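PDB 6V0M: mitogen-activated protein kinase kinase kinase 15, which acts as a MAP kinase kinase kinase of the apoptosis signal-regulating family and carries a sterile alpha-motif domain that probably supports complex formation with related kinases. Local coordinates for residues G15-T20 with R47-L52; N36-E41 with Q62-Q67. All coordinates share one frame; numbering follows the deposited sequence.

Contact 1 of 2, residues G15-T20 with R47-L52; sequences GADAKT and RLRGGL
Ala16 and Leu52 bring the two backbones to 6.4 Å between their CA atoms, and a second approach follows at Thr20 and Leu48, whose CA atoms are 7.3 Å apart. Both segments are turns leading into a helix. A Schellman motif at Gly15 ends the preceding helix, and Asp17 is the N-cap of helix 18-26. Another at Arg47 comes just before Arg49, which occupies the N-cap position of helix 50-70.

The apolar part is built round Leu52. Its CD1 lies 3.9 Å from Ala16 CB and leans on the Gly15-Ala16 backbone, whereas its CD2 meets Thr20 CG2 tip to tip at 3.4 Å, tighter than a usual van der Waals contact. Thr20 CG2 also packs across Leu48 CD2, 3.6 Å away. With CG2 anti to the backbone N and OG1 beside it (chi1 -61°), Thr20 divides its work: the methyl enters the leucine cluster and the hydroxyl turns back to the Asp17 carboxylate, donating to OD1 over 2.6 Å on the syn side. The other oxygen, Asp17 OD2, accepts the capping bond from Thr20 N at 3.0 Å, from well above the carboxylate plane.

Arg49 extends its chain so that NH1 forms a salt bridge with Asp17 OD1, 3.3 Å long. The bond is weak and bent (126°), and the two flat groups are turned 62° apart. One water accepts from Arg49 NH1 and donates weakly to Asp17 OD1, while a second joins Thr20 OG1 to Arg49 N.

The Asp17 carboxylate thus serves its own helix first, and the start of helix 50-70 second. The helix N-terminus and the guanidinium would both be expected to favour its anionic form, and the bridging waters share in a polar fringe beside the leucine-threonine packing.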
# COMPACT_ATOMS: atom_id res chain seq x y z
N GLY A 15 -5.49 -4.02 7.05
CA GLY A 15 -6.89 -4.45 7.00
C GLY A 15 -7.49 -4.66 5.62
O GLY A 15 -8.69 -4.56 5.42
N ALA A 16 -6.64 -4.95 4.63
CA ALA A 16 -7.10 -5.13 3.28
C ALA A 16 -7.75 -6.50 3.15
O ALA A 16 -7.31 -7.48 3.72
CB ALA A 16 -5.92 -5.03 2.32
N ASP A 17 -8.86 -6.53 2.42
CA ASP A 17 -9.63 -7.74 2.10
C ASP A 17 -8.98 -8.45 0.89
O ASP A 17 -8.19 -7.86 0.14
CB ASP A 17 -11.06 -7.36 1.74
CG ASP A 17 -11.11 -6.48 0.53
OD1 ASP A 17 -10.73 -5.27 0.63
OD2 ASP A 17 -11.43 -7.00 -0.55
N ALA A 18 -9.34 -9.72 0.71
CA ALA A 18 -8.72 -10.56 -0.31
C ALA A 18 -8.88 -10.00 -1.72
O ALA A 18 -7.96 -10.10 -2.51
CB ALA A 18 -9.32 -11.96 -0.25
N LYS A 19 -10.05 -9.42 -2.04
CA LYS A 19 -10.27 -8.88 -3.38
C LYS A 19 -9.41 -7.68 -3.65
O LYS A 19 -8.88 -7.50 -4.74
CB LYS A 19 -11.76 -8.54 -3.65
CG LYS A 19 -12.73 -9.69 -3.51
CD LYS A 19 -13.42 -10.11 -4.82
CE LYS A 19 -12.52 -10.93 -5.73
NZ LYS A 19 -12.85 -10.75 -7.17
N THR A 20 -9.22 -6.82 -2.64
CA THR A 20 -8.37 -5.69 -2.77
C THR A 20 -6.91 -6.08 -2.95
O THR A 20 -6.19 -5.45 -3.76
CB THR A 20 -8.50 -4.70 -1.61
OG1 THR A 20 -9.85 -4.25 -1.62
CG2 THR A 20 -7.53 -3.51 -1.82
N ARG A 47 -9.67 2.21 -7.10
CA ARG A 47 -10.99 2.19 -6.44
C ARG A 47 -10.99 1.53 -5.06
O ARG A 47 -11.97 0.85 -4.69
CB ARG A 47 -12.04 1.55 -7.34
CG ARG A 47 -12.15 2.30 -8.66
CD ARG A 47 -13.14 1.59 -9.50
NE ARG A 47 -13.41 2.30 -10.74
CZ ARG A 47 -12.98 1.93 -11.95
NH1 ARG A 47 -12.20 0.86 -12.10
NH2 ARG A 47 -13.33 2.63 -13.02
N LEU A 48 -9.97 1.86 -4.27
CA LEU A 48 -9.94 1.47 -2.87
C LEU A 48 -11.03 2.18 -2.12
O LEU A 48 -11.31 3.36 -2.35
CB LEU A 48 -8.59 1.70 -2.20
CG LEU A 48 -7.25 1.15 -2.64
CD1 LEU A 48 -6.31 1.19 -1.44
CD2 LEU A 48 -7.38 -0.21 -3.21
N ARG A 49 -11.71 1.43 -1.24
CA ARG A 49 -12.67 1.99 -0.32
C ARG A 49 -11.97 2.89 0.71
O ARG A 49 -10.76 2.69 1.02
CB ARG A 49 -13.40 0.86 0.40
CG ARG A 49 -14.23 -0.07 -0.48
CD ARG A 49 -14.91 -1.11 0.40
NE ARG A 49 -15.43 -2.26 -0.34
CZ ARG A 49 -14.81 -3.44 -0.49
NH1 ARG A 49 -13.60 -3.68 -0.00
NH2 ARG A 49 -15.42 -4.40 -1.18
N GLY A 50 -12.70 3.89 1.18
CA GLY A 50 -12.17 4.99 2.01
C GLY A 50 -11.39 4.54 3.24
O GLY A 50 -10.33 5.10 3.56
N GLY A 51 -11.94 3.57 3.98
CA GLY A 51 -11.34 3.07 5.21
C GLY A 51 -9.94 2.54 4.98
O GLY A 51 -8.94 2.93 5.62
N LEU A 52 -9.81 1.62 4.02
CA LEU A 52 -8.52 1.06 3.71
C LEU A 52 -7.59 2.12 3.15
O LEU A 52 -6.41 2.14 3.49
CB LEU A 52 -8.61 -0.11 2.71
CG LEU A 52 -7.28 -0.66 2.23
CD1 LEU A 52 -6.64 -1.34 3.42
CD2 LEU A 52 -7.59 -1.66 1.09
O HOH W 1 -11.79 -2.29 1.59
O HOH W 2 -10.72 -1.21 -0.86

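Contact 2 of 2, residues N36-E41 with Q62-Q67; sequences NEITKE and QYRRAQ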
# COMPACT_ATOMS: atom_id res chain seq x y z
N ASN A 36 7.20 3.88 -1.11
CA ASN A 36 8.05 4.96 -1.69
C ASN A 36 7.48 5.76 -2.89
O ASN A 36 7.75 6.93 -3.04
CB ASN A 36 9.40 4.37 -2.06
CG ASN A 36 10.11 3.81 -0.85
OD1 ASN A 36 10.45 4.57 0.04
ND2 ASN A 36 10.23 2.48 -0.74
N GLU A 37 6.69 5.12 -3.76
CA GLU A 37 6.36 5.68 -5.07
C GLU A 37 4.93 6.07 -5.28
O GLU A 37 4.67 7.04 -5.95
CB GLU A 37 6.69 4.64 -6.18
CG GLU A 37 8.06 4.00 -6.08
CD GLU A 37 9.14 4.96 -6.51
OE1 GLU A 37 9.04 5.44 -7.64
OE2 GLU A 37 10.11 5.18 -5.77
N ILE A 38 3.98 5.29 -4.75
CA ILE A 38 2.58 5.59 -5.06
C ILE A 38 2.08 6.91 -4.49
O ILE A 38 2.63 7.47 -3.51
CB ILE A 38 1.61 4.50 -4.61
CG1 ILE A 38 1.63 4.37 -3.10
CG2 ILE A 38 1.92 3.23 -5.42
CD1 ILE A 38 0.49 3.69 -2.47
N THR A 39 1.08 7.44 -5.18
CA THR A 39 0.39 8.63 -4.75
C THR A 39 -0.97 8.22 -4.33
O THR A 39 -1.47 7.13 -4.67
CB THR A 39 0.31 9.67 -5.85
OG1 THR A 39 -0.57 9.19 -6.91
CG2 THR A 39 1.71 10.01 -6.36
N LYS A 40 -1.65 9.14 -3.64
CA LYS A 40 -3.02 8.88 -3.25
C LYS A 40 -3.88 8.66 -4.51
O LYS A 40 -4.82 7.86 -4.48
CB LYS A 40 -3.53 10.05 -2.44
CG LYS A 40 -4.29 9.59 -1.21
CD LYS A 40 -4.80 10.75 -0.38
CE LYS A 40 -3.72 11.80 -0.20
NZ LYS A 40 -3.98 12.70 0.94
N GLU A 41 -3.57 9.37 -5.60
CA GLU A 41 -4.32 9.23 -6.84
C GLU A 41 -4.29 7.81 -7.42
O GLU A 41 -5.28 7.32 -7.97
CB GLU A 41 -3.84 10.26 -7.88
CG GLU A 41 -4.68 10.35 -9.14
CD GLU A 41 -4.44 9.27 -10.22
OE1 GLU A 41 -3.39 8.60 -10.25
OE2 GLU A 41 -5.37 9.01 -10.98
N GLN A 62 3.45 8.03 7.29
CA GLN A 62 4.31 7.94 8.50
C GLN A 62 5.69 7.36 8.19
O GLN A 62 6.72 7.84 8.74
CB GLN A 62 3.67 7.06 9.55
CG GLN A 62 2.39 7.62 10.13
CD GLN A 62 1.79 6.67 11.15
OE1 GLN A 62 2.48 6.26 12.11
NE2 GLN A 62 0.52 6.32 10.96
N TYR A 63 5.74 6.35 7.31
CA TYR A 63 6.99 5.77 6.86
C TYR A 63 7.81 6.83 6.15
O TYR A 63 9.00 7.01 6.48
CB TYR A 63 6.80 4.54 5.94
CG TYR A 63 8.08 4.07 5.37
CD1 TYR A 63 9.06 3.42 6.19
CD2 TYR A 63 8.41 4.37 4.07
CE1 TYR A 63 10.26 3.06 5.65
CE2 TYR A 63 9.58 3.94 3.50
CZ TYR A 63 10.52 3.30 4.31
OH TYR A 63 11.73 2.87 3.81
N ARG A 64 7.17 7.57 5.24
CA ARG A 64 7.89 8.57 4.45
C ARG A 64 8.38 9.75 5.29
O ARG A 64 9.51 10.28 5.10
CB ARG A 64 7.06 9.08 3.27
CG ARG A 64 6.69 7.95 2.28
CD ARG A 64 5.92 8.51 1.13
NE ARG A 64 5.54 7.42 0.21
CZ ARG A 64 4.80 7.56 -0.89
NH1 ARG A 64 4.27 8.71 -1.24
NH2 ARG A 64 4.52 6.47 -1.63
N ARG A 65 7.54 10.15 6.24
CA ARG A 65 7.94 11.23 7.19
C ARG A 65 9.12 10.83 8.05
O ARG A 65 10.02 11.65 8.29
CB ARG A 65 6.77 11.70 8.03
CG ARG A 65 5.80 12.59 7.23
CD ARG A 65 4.77 13.35 8.09
NE ARG A 65 3.48 12.66 7.98
CZ ARG A 65 2.99 11.78 8.86
NH1 ARG A 65 3.61 11.57 10.04
NH2 ARG A 65 1.82 11.20 8.60
N ALA A 66 9.11 9.60 8.54
CA ALA A 66 10.19 9.08 9.36
C ALA A 66 11.49 9.01 8.57
O ALA A 66 12.56 9.39 9.12
CB ALA A 66 9.84 7.71 9.91
N GLN A 67 11.41 8.45 7.34
CA GLN A 67 12.59 8.45 6.48
C GLN A 67 13.15 9.84 6.22
O GLN A 67 14.33 10.09 6.40
CB GLN A 67 12.27 7.73 5.17
CG GLN A 67 13.41 7.71 4.19
CD GLN A 67 13.02 7.01 2.92
OE1 GLN A 67 13.49 5.92 2.68
NE2 GLN A 67 12.09 7.58 2.14
O HOH W 3 10.88 7.44 -0.23
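Arg64 grips the carbonyl oxygen of Ile38 end-on with both terminal nitrogens. The NH2 bond is the shorter, 2.8 Å to Ile38 O, and meets a lone pair in the carbonyl plane; NH1 approaches the same Ile38 O nearly along the C=O axis at 3.1 Å. The carbonyl oxygen lies almost in the guanidinium plane, 6-7° out of it, whereas Asn36 O sits over one face, 3.5 Å above that plane and toward the rim.

Beside this grip, Asn36 OD1 lies at the edge of the Tyr63 ring, 3.6 Å from CE2, and a water that donates to Asn36 OD1 accepts from Gln67 NE2. In the five-helix sterile alpha-motif fold, the long C-terminal helix 50-70 here holds the turn between helices 31-37 and 40-45.

Farther out, Arg64 NE donates to Leu35 O and Trp57 packs on the arginine side chain, while Asn36 ND2 is held by Ser32 O. The extended Arg64 chain, straight from CG to NE, carries the guanidinium across to the turn. A leucine in its place would probably leave Ile38 O and Leu35 O without these donors and the turn freer to move.

Helix 50-70 takes part in both contacts: its first turn and the residues leading into it serve contact 1, and a portion near its C-terminal end serves contact 2. The contacts' centres are 18 Å apart on opposite sides of the chain's centre, and their nearest atoms stay about 7 Å apart, so they do not touch. Their segments alternate along the sequence, which makes the last helix a shared partner of the early turn 15-20 and the later turn 36-41. The chain is the sterile alpha-motif domain alone; the kinase active site belongs to a separate domain. In many such domains the start of the last helix belongs to the end-helix interaction surface, so contact 1 probably lies at or beside it.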